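PDB 5U5N: HTPA Reductase from Selaginella moellendorffii, which probably catalyses the NAD(P)H-dependent reduction of 4-hydroxy-tetrahydrodipicolinate to tetrahydrodipicolinate, a step of the diaminopimelate route to lysine. Local coordinates for residues 9-14 and 33-38; 2-7 and 27-32. All blocks are in the same frame, centred on the assembly; numbering follows the deposited sequence.

Interaction 1: 9-14 and 33-38. With NAD (nicotinamide-adenine-dinucleotide), chain C.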
ATOM      1  N   VAL A   9      31.032   3.410  12.938  1.00 26.44           N
ATOM      2  CA  VAL A   9      30.451   4.323  11.952  1.00 26.69           C
ATOM      3  C   VAL A   9      31.533   5.195  11.351  1.00 27.39           C
ATOM      4  O   VAL A   9      32.098   6.016  12.055  1.00 27.74           O
ATOM      5  CB  VAL A   9      29.351   5.213  12.586  1.00 26.72           C
ATOM      6  CG1 VAL A   9      28.748   6.130  11.561  1.00 26.92           C
ATOM      7  CG2 VAL A   9      28.298   4.352  13.267  1.00 26.37           C
ATOM      8  N   ASN A  10      31.803   4.986  10.050  1.00 28.41           N
ATOM      9  CA  ASN A  10      32.675   5.819   9.225  1.00 30.01           C
ATOM     10  C   ASN A  10      31.791   6.606   8.281  1.00 31.00           C
ATOM     11  O   ASN A  10      31.168   6.000   7.405  1.00 32.18           O
ATOM     12  CB  ASN A  10      33.646   4.929   8.449  1.00 31.19           C
ATOM     13  CG  ASN A  10      34.411   4.000   9.370  1.00 31.34           C
ATOM     14  OD1 ASN A  10      34.679   4.350  10.511  1.00 30.92           O
ATOM     15  ND2 ASN A  10      34.793   2.849   8.888  1.00 32.82           N
ATOM     16  N   ASP A  11      31.655   7.926   8.414  1.00 31.33           N
ATOM     17  CA  ASP A  11      32.421   8.856   9.231  1.00 31.10           C
ATOM     18  C   ASP A  11      31.458   9.431  10.245  1.00 30.05           C
ATOM     19  O   ASP A  11      30.490  10.055   9.856  1.00 30.11           O
ATOM     20  CB  ASP A  11      32.918   9.961   8.272  1.00 33.28           C
ATOM     21  CG  ASP A  11      33.689  11.092   8.952  1.00 34.85           C
ATOM     22  OD1 ASP A  11      33.893  11.112  10.189  1.00 35.78           O
ATOM     23  OD2 ASP A  11      34.113  12.013   8.207  1.00 36.92           O
ATOM     24  N   CYS A  12      31.721   9.257  11.536  0.50 29.18           N
ATOM     25  CA  CYS A  12      30.807   9.802  12.539  0.50 28.89           C
ATOM     26  C   CYS A  12      30.772  11.343  12.600  0.50 29.94           C
ATOM     27  O   CYS A  12      29.902  11.888  13.285  0.50 30.62           O
ATOM     28  CB  CYS A  12      31.061   9.187  13.913  0.50 28.63           C
ATOM     29  SG  CYS A  12      32.542   9.794  14.714  0.50 29.34           S
ATOM     30  N   THR A  13      31.684  12.032  11.889  1.00 30.35           N
ATOM     31  CA  THR A  13      31.660  13.493  11.775  1.00 31.47           C
ATOM     32  C   THR A  13      30.897  14.021  10.590  1.00 31.91           C
ATOM     33  O   THR A  13      30.621  15.200  10.539  1.00 33.38           O
ATOM     34  CB  THR A  13      33.106  14.084  11.666  1.00 32.60           C
ATOM     35  OG1 THR A  13      33.728  13.687  10.435  1.00 32.35           O
ATOM     36  CG2 THR A  13      33.939  13.616  12.813  1.00 32.68           C
ATOM     37  N   GLY A  14      30.606  13.178   9.608  1.00 31.35           N
ATOM     38  CA  GLY A  14      29.682  13.554   8.529  1.00 32.86           C
ATOM     39  C   GLY A  14      28.250  13.705   9.042  1.00 33.36           C
ATOM     40  O   GLY A  14      27.960  13.303  10.161  1.00 32.88           O
ATOM     41  N   PRO A  33      34.528   3.081  19.786  1.00 33.30           N
ATOM     42  CA  PRO A  33      34.963   4.469  19.905  1.00 33.74           C
ATOM     43  C   PRO A  33      36.152   4.817  18.987  1.00 34.04           C
ATOM     44  O   PRO A  33      37.076   5.546  19.395  1.00 35.55           O
ATOM     45  CB  PRO A  33      35.347   4.557  21.373  1.00 36.45           C
ATOM     46  CG  PRO A  33      35.961   3.233  21.631  1.00 37.68           C
ATOM     47  CD  PRO A  33      35.135   2.251  20.845  1.00 35.43           C
ATOM     48  N   LEU A  34      36.106   4.321  17.752  1.00 32.65           N
ATOM     49  CA  LEU A  34      37.018   4.707  16.671  1.00 33.04           C
ATOM     50  C   LEU A  34      36.227   4.916  15.410  1.00 31.05           C
ATOM     51  O   LEU A  34      35.264   4.225  15.173  1.00 30.15           O
ATOM     52  CB  LEU A  34      38.074   3.633  16.442  1.00 34.74           C
ATOM     53  CG  LEU A  34      39.107   3.510  17.554  1.00 37.50           C
ATOM     54  CD1 LEU A  34      39.678   2.127  17.627  1.00 39.37           C
ATOM     55  CD2 LEU A  34      40.220   4.491  17.335  1.00 39.34           C
ATOM     56  N   SER A  35      36.617   5.907  14.629  1.00 31.21           N
ATOM     57  CA  SER A  35      36.003   6.223  13.360  1.00 30.25           C
ATOM     58  C   SER A  35      37.081   6.677  12.380  1.00 31.44           C
ATOM     59  O   SER A  35      38.196   7.056  12.783  1.00 32.85           O
ATOM     60  CB  SER A  35      34.954   7.319  13.565  1.00 29.84           C
ATOM     61  OG  SER A  35      34.177   7.526  12.382  1.00 29.11           O
ATOM     62  N   LEU A  36      36.765   6.596  11.095  1.00 30.98           N
ATOM     63  CA  LEU A  36      37.661   7.011  10.023  1.00 32.17           C
ATOM     64  C   LEU A  36      36.993   8.173   9.327  1.00 31.87           C
ATOM     65  O   LEU A  36      35.775   8.123   9.039  1.00 30.83           O
ATOM     66  CB  LEU A  36      37.912   5.845   9.074  1.00 33.01           C
ATOM     67  CG  LEU A  36      38.815   4.778   9.681  1.00 34.10           C
ATOM     68  CD1 LEU A  36      38.790   3.495   8.897  1.00 35.01           C
ATOM     69  CD2 LEU A  36      40.263   5.271   9.750  1.00 36.51           C
ATOM     70  N   THR A  37      37.746   9.246   9.126  1.00 32.66           N
ATOM     71  CA  THR A  37      37.244  10.443   8.464  1.00 32.85           C
ATOM     72  C   THR A  37      37.996  10.566   7.150  1.00 34.87           C
ATOM     73  O   THR A  37      38.895   9.757   6.865  1.00 35.84           O
ATOM     74  CB  THR A  37      37.307  11.709   9.369  1.00 32.99           C
ATOM     75  OG1 THR A  37      36.622  12.792   8.731  1.00 33.24           O
ATOM     76  CG2 THR A  37      38.748  12.132   9.704  1.00 34.78           C
ATOM     77  N   GLY A  38      37.599  11.538   6.335  1.00 35.65           N
ATOM     78  CA  GLY A  38      38.010  11.556   4.925  1.00 37.76           C
ATOM     79  C   GLY A  38      39.342  12.204   4.690  1.00 39.73           C
ATOM     80  O   GLY A  38      39.889  12.837   5.595  1.00 39.61           O
TER
HETATM   81  PA  NAD C 301      28.917  14.642   4.602  1.00 44.60           P
HETATM   82  O1A NAD C 301      29.625  15.421   3.507  1.00 44.77           O
HETATM   83  O2A NAD C 301      28.187  15.347   5.728  1.00 40.86           O
HETATM   84  O5B NAD C 301      29.930  13.627   5.295  1.00 41.02           O
HETATM   85  C5B NAD C 301      30.625  12.625   4.579  1.00 41.15           C
HETATM   86  C4B NAD C 301      31.917  12.386   5.351  1.00 41.15           C
HETATM   87  O4B NAD C 301      32.671  11.313   4.788  1.00 42.11           O
HETATM   88  C3B NAD C 301      32.830  13.611   5.385  1.00 40.79           C
HETATM   89  O3B NAD C 301      32.829  14.164   6.714  1.00 40.57           O
HETATM   90  C2B NAD C 301      34.195  13.101   4.895  1.00 42.59           C
HETATM   91  O2B NAD C 301      35.298  13.702   5.610  1.00 41.54           O
HETATM   92  C1B NAD C 301      34.056  11.572   5.044  1.00 41.91           C
HETATM   93  N9A NAD C 301      34.898  10.696   4.185  1.00 41.78           N
HETATM   94  C8A NAD C 301      35.246  10.900   2.897  1.00 40.14           C
HETATM   95  N7A NAD C 301      36.015   9.883   2.444  1.00 40.53           N
HETATM   96  C5A NAD C 301      36.161   8.997   3.445  1.00 40.96           C
HETATM   97  C6A NAD C 301      36.866   7.711   3.639  1.00 42.27           C
HETATM   98  N6A NAD C 301      37.573   7.149   2.635  1.00 44.12           N
HETATM   99  N1A NAD C 301      36.777   7.098   4.840  1.00 42.63           N
HETATM  100  C2A NAD C 301      36.084   7.639   5.865  1.00 43.29           C
HETATM  101  N3A NAD C 301      35.425   8.819   5.758  1.00 43.22           N
HETATM  102  C4A NAD C 301      35.422   9.531   4.593  1.00 40.80           C
HETATM  103  O3  NAD C 301      27.942  13.594   3.850  1.00 47.65           O
HETATM  104  PN  NAD C 301      26.509  13.109   4.436  1.00 43.41           P
HETATM  105  O1N NAD C 301      25.614  14.326   4.381  1.00 40.05           O
HETATM  106  O2N NAD C 301      26.721  12.386   5.753  1.00 44.19           O
HETATM  107  O5D NAD C 301      26.144  11.992   3.330  1.00 44.61           O
HETATM  108  C5D NAD C 301      27.017  10.882   3.150  1.00 45.44           C
HETATM  109  C4D NAD C 301      26.587   9.965   2.012  1.00 47.89           C
HETATM  110  O4D NAD C 301      25.414   9.245   2.409  1.00 49.38           O
HETATM  111  C3D NAD C 301      26.244  10.700   0.708  1.00 49.06           C
HETATM  112  O3D NAD C 301      26.751   9.995  -0.439  1.00 47.66           O
HETATM  113  C2D NAD C 301      24.727  10.715   0.692  1.00 49.16           C
HETATM  114  O2D NAD C 301      24.168  10.690  -0.622  1.00 49.61           O
HETATM  115  C1D NAD C 301      24.396   9.415   1.412  1.00 50.51           C
HETATM  116  N1N NAD C 301      23.033   9.323   1.977  1.00 51.16           N
HETATM  117  C2N NAD C 301      22.394   8.154   1.786  1.00 51.56           C
HETATM  118  C3N NAD C 301      21.111   7.922   2.275  1.00 53.06           C
HETATM  119  C7N NAD C 301      20.418   6.595   2.024  1.00 55.99           C
HETATM  120  O7N NAD C 301      19.198   6.572   2.008  1.00 55.17           O
HETATM  121  N7N NAD C 301      21.104   5.461   1.808  1.00 53.89           N
HETATM  122  C4N NAD C 301      20.489   8.954   2.979  1.00 51.30           C
HETATM  123  C5N NAD C 301      21.153  10.163   3.174  1.00 51.09           C
HETATM  124  C6N NAD C 301      22.438  10.328   2.660  1.00 49.72           C
HETATM  125  O   HOH W   1      32.440   4.302  15.365  1.00 22.08           O

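Interaction 2: 2-7 and 27-32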
ATOM      1  N   LEU A   2      18.799  -6.455  22.580  1.00 39.99           N
ATOM      2  CA  LEU A   2      19.359  -6.477  21.217  1.00 37.81           C
ATOM      3  C   LEU A   2      20.428  -7.516  20.924  1.00 37.35           C
ATOM      4  O   LEU A   2      20.325  -8.179  19.902  1.00 37.37           O
ATOM      5  CB  LEU A   2      19.859  -5.103  20.814  1.00 36.22           C
ATOM      6  CG  LEU A   2      18.879  -3.937  20.851  1.00 36.81           C
ATOM      7  CD1 LEU A   2      19.597  -2.798  20.174  1.00 35.16           C
ATOM      8  CD2 LEU A   2      17.496  -4.152  20.226  1.00 38.08           C
ATOM      9  N   ALA A   3      21.436  -7.695  21.787  1.00 37.50           N
ATOM     10  CA  ALA A   3      22.450  -8.763  21.594  1.00 37.56           C
ATOM     11  C   ALA A   3      23.132  -8.734  20.199  1.00 35.59           C
ATOM     12  O   ALA A   3      23.389  -9.743  19.563  1.00 36.04           O
ATOM     13  CB  ALA A   3      21.827 -10.127  21.865  1.00 39.71           C
ATOM     14  N   ALA A   4      23.384  -7.531  19.730  1.00 33.76           N
ATOM     15  CA  ALA A   4      23.867  -7.321  18.389  1.00 32.54           C
ATOM     16  C   ALA A   4      25.376  -7.040  18.391  1.00 32.32           C
ATOM     17  O   ALA A   4      25.941  -6.613  19.382  1.00 32.64           O
ATOM     18  CB  ALA A   4      23.137  -6.152  17.799  1.00 31.28           C
ATOM     19  N   ALA A   5      26.007  -7.210  17.243  1.00 32.11           N
ATOM     20  CA  ALA A   5      27.399  -6.803  17.025  1.00 31.81           C
ATOM     21  C   ALA A   5      27.618  -5.317  17.340  1.00 30.41           C
ATOM     22  O   ALA A   5      26.729  -4.492  17.124  1.00 29.71           O
ATOM     23  CB  ALA A   5      27.766  -7.085  15.575  1.00 32.15           C
ATOM     24  N   PRO A   6      28.807  -4.957  17.828  1.00 30.65           N
ATOM     25  CA  PRO A   6      29.138  -3.536  17.930  1.00 29.55           C
ATOM     26  C   PRO A   6      29.329  -2.898  16.547  1.00 28.28           C
ATOM     27  O   PRO A   6      29.615  -3.588  15.596  1.00 28.19           O
ATOM     28  CB  PRO A   6      30.450  -3.555  18.715  1.00 31.12           C
ATOM     29  CG  PRO A   6      31.099  -4.819  18.307  1.00 32.33           C
ATOM     30  CD  PRO A   6      29.973  -5.803  18.151  1.00 32.40           C
ATOM     31  N   VAL A   7      29.115  -1.597  16.439  1.00 27.58           N
ATOM     32  CA  VAL A   7      29.195  -0.933  15.147  1.00 27.21           C
ATOM     33  C   VAL A   7      30.272   0.166  15.125  1.00 26.92           C
ATOM     34  O   VAL A   7      30.408   0.926  16.077  1.00 26.32           O
ATOM     35  CB  VAL A   7      27.857  -0.321  14.658  1.00 26.92           C
ATOM     36  CG1 VAL A   7      26.875  -1.421  14.411  1.00 27.91           C
ATOM     37  CG2 VAL A   7      27.256   0.685  15.621  1.00 26.97           C
ATOM     38  N   ALA A  27      19.556   3.770  20.795  1.00 37.35           N
ATOM     39  CA  ALA A  27      18.917   2.448  20.667  1.00 37.90           C
ATOM     40  C   ALA A  27      19.545   1.355  21.523  1.00 38.13           C
ATOM     41  O   ALA A  27      18.945   0.302  21.695  1.00 38.96           O
ATOM     42  CB  ALA A  27      18.969   2.002  19.202  1.00 36.36           C
ATOM     43  N   GLY A  28      20.765   1.565  22.017  1.00 37.78           N
ATOM     44  CA  GLY A  28      21.471   0.561  22.814  1.00 38.55           C
ATOM     45  C   GLY A  28      22.401  -0.359  22.038  1.00 37.14           C
ATOM     46  O   GLY A  28      22.774  -1.415  22.532  1.00 37.82           O
ATOM     47  N   LEU A  29      22.780   0.010  20.822  1.00 35.86           N
ATOM     48  CA  LEU A  29      23.912  -0.652  20.194  1.00 35.34           C
ATOM     49  C   LEU A  29      25.188  -0.132  20.803  1.00 35.08           C
ATOM     50  O   LEU A  29      25.248   0.981  21.238  1.00 35.99           O
ATOM     51  CB  LEU A  29      23.942  -0.408  18.692  1.00 34.62           C
ATOM     52  CG  LEU A  29      22.877  -1.208  17.976  1.00 35.54           C
ATOM     53  CD1 LEU A  29      22.931  -0.874  16.494  1.00 35.03           C
ATOM     54  CD2 LEU A  29      23.113  -2.706  18.193  1.00 36.26           C
ATOM     55  N   ARG A  30      26.196  -0.983  20.835  1.00 35.00           N
ATOM     56  CA  ARG A  30      27.539  -0.607  21.232  1.00 35.05           C
ATOM     57  C   ARG A  30      28.315   0.067  20.058  1.00 32.94           C
ATOM     58  O   ARG A  30      28.580  -0.554  19.036  1.00 32.20           O
ATOM     59  CB  ARG A  30      28.259  -1.855  21.660  1.00 36.96           C
ATOM     60  CG  ARG A  30      29.596  -1.560  22.252  1.00 38.27           C
ATOM     61  CD  ARG A  30      30.086  -2.840  22.805  1.00 40.76           C
ATOM     62  NE  ARG A  30      31.077  -2.606  23.830  1.00 43.47           N
ATOM     63  CZ  ARG A  30      31.719  -3.579  24.425  1.00 45.80           C
ATOM     64  NH1 ARG A  30      31.471  -4.855  24.103  1.00 46.26           N
ATOM     65  NH2 ARG A  30      32.594  -3.276  25.356  1.00 48.37           N
ATOM     66  N   LEU A  31      28.656   1.340  20.244  1.00 32.12           N
ATOM     67  CA  LEU A  31      29.427   2.129  19.301  1.00 30.74           C
ATOM     68  C   LEU A  31      30.922   1.991  19.608  1.00 31.72           C
ATOM     69  O   LEU A  31      31.401   2.407  20.682  1.00 33.71           O
ATOM     70  CB  LEU A  31      29.023   3.617  19.387  1.00 30.50           C
ATOM     71  CG  LEU A  31      29.716   4.598  18.448  1.00 29.65           C
ATOM     72  CD1 LEU A  31      29.314   4.361  17.011  1.00 28.49           C
ATOM     73  CD2 LEU A  31      29.455   6.033  18.820  1.00 30.48           C
ATOM     74  N   VAL A  32      31.660   1.456  18.639  1.00 30.62           N
ATOM     75  CA  VAL A  32      33.113   1.313  18.735  1.00 31.50           C
ATOM     76  C   VAL A  32      33.677   2.739  18.780  1.00 31.41           C
ATOM     77  O   VAL A  32      33.323   3.550  17.937  1.00 30.01           O
ATOM     78  CB  VAL A  32      33.639   0.512  17.525  1.00 31.26           C
ATOM     79  CG1 VAL A  32      35.156   0.529  17.488  1.00 32.99           C
ATOM     80  CG2 VAL A  32      33.143  -0.919  17.585  1.00 31.49           C
TER
HETATM   81  O   HOH W   2      25.825  -3.795  19.660  1.00 37.14           O

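Interaction 1: 9-14 and 33-38
Asp11 and Thr37 lie side by side and point the same way where strands 7-10 and 34-37 of a Rossmann-type strand-helix-strand unit run up to the NAD. The Asp11 side chain ties the two segments to the cofactor. Its CB rests 3.5 Å from Leu36 O and is also close to the adenine nitrogen NAD N3A. CG is anti to the backbone N (chi1 177°), which carries the carboxylate towards Thr37. OD1 takes two bonds, from Thr13 OG1 and Thr13 N, both through the same face of the carboxylate plane; the latter closes an Asx turn. OD2 accepts from Thr37 OG1 at 2.7 Å, from above the carboxylate plane, and from the adenosine-ribose hydroxyl NAD O3B at 2.9 Å, with a weak bond from NAD O2B. Aspartate suits this place because one oxygen can hold its own turn together while the other accepts from both Thr37 and the ribose hydroxyls. Gly14, lacking a side chain, lets its CA come 3.2 Å from NAD O5B. Further from the cofactor, Asn10 lies alongside Leu36 and lends an amide oxygen to the neighbouring backbone: OD1 receives Leu36 N at 3.1 Å, with the donor 53° out of the amide plane. The small Ser35 reaches segment 9-14 through its hydroxyl, OG donating in the carbonyl plane to Val9 O at 2.6 Å.

Interaction 2: 2-7 and 27-32
Leu29 presses its CD2 methyl against Ala4, whose CB lies only 3.5 Å away, tighter than usual for two carbons. The small alanine fits here because the leucine methyl sits right against its CB, leaving little room beyond it. On another side the same CD2 meets Leu2 CD1 at 4.0 Å, the two leucines crossing at about a right angle, and Leu2 CD1 also touches Ala27 O. Helix 241-259 lines this apolar patch, with Leu252 against Ala4 and Val248 against Leu29.

Further along, the backbones take over. Val7 N donates to Arg30 O at 2.8 Å, and Val32 N returns a bond to Val7 O at 2.9 Å, so that Val7 and Leu31 form a single parallel bridge. Around it, Pro6 CB lies 4.0 Å from Arg30 CB, and the first carbons of the extended arginine chain run beside the ring while the guanidinium group lies beyond it. Pro6 CB also touches Arg30 O and the CG2 methyl of Val32. Leu31 starts away from Val7, but chi1 near 180° followed by chi2 of 68° folds its CD1 back to 3.7 Å from Val7 O. Branched valines suit the two bridged segments, since their methyls pack closely beside the backbone. Where the segments diverge, a water accepts from Arg30 N and donates to Ala4 O.

Gly28 makes the turn out of helix 15-27 possible: its positive phi (93°) belongs to a Schellman motif, a backbone shape that favours glycine. Segment 27-32 links helix 15-27 to strand 34-37 and lies beside the start of strand 7-10, as in the first beta-alpha-beta crossover of a Rossmann-type domain.

Both interactions join the same two chain legs, before and after helix 15-27, at opposite ends of their course. Interaction 2 lies near the beginning of strand 7-10 and is only partly buried, with Arg30 and Gly28 exposed; it relies on methyl packing and one backbone bridge, and the Leu31 side chain is about 13 Å from the NAD. Interaction 1 lies at the cofactor end, is buried, and uses polar side chains in place of a backbone bridge, of which Asp11 also binds the ribose. Their centres are 16 Å apart, yet they meet where Val9 CG2 packs 3.9 Å from Leu31 CD1, so the two contacts share an apolar junction.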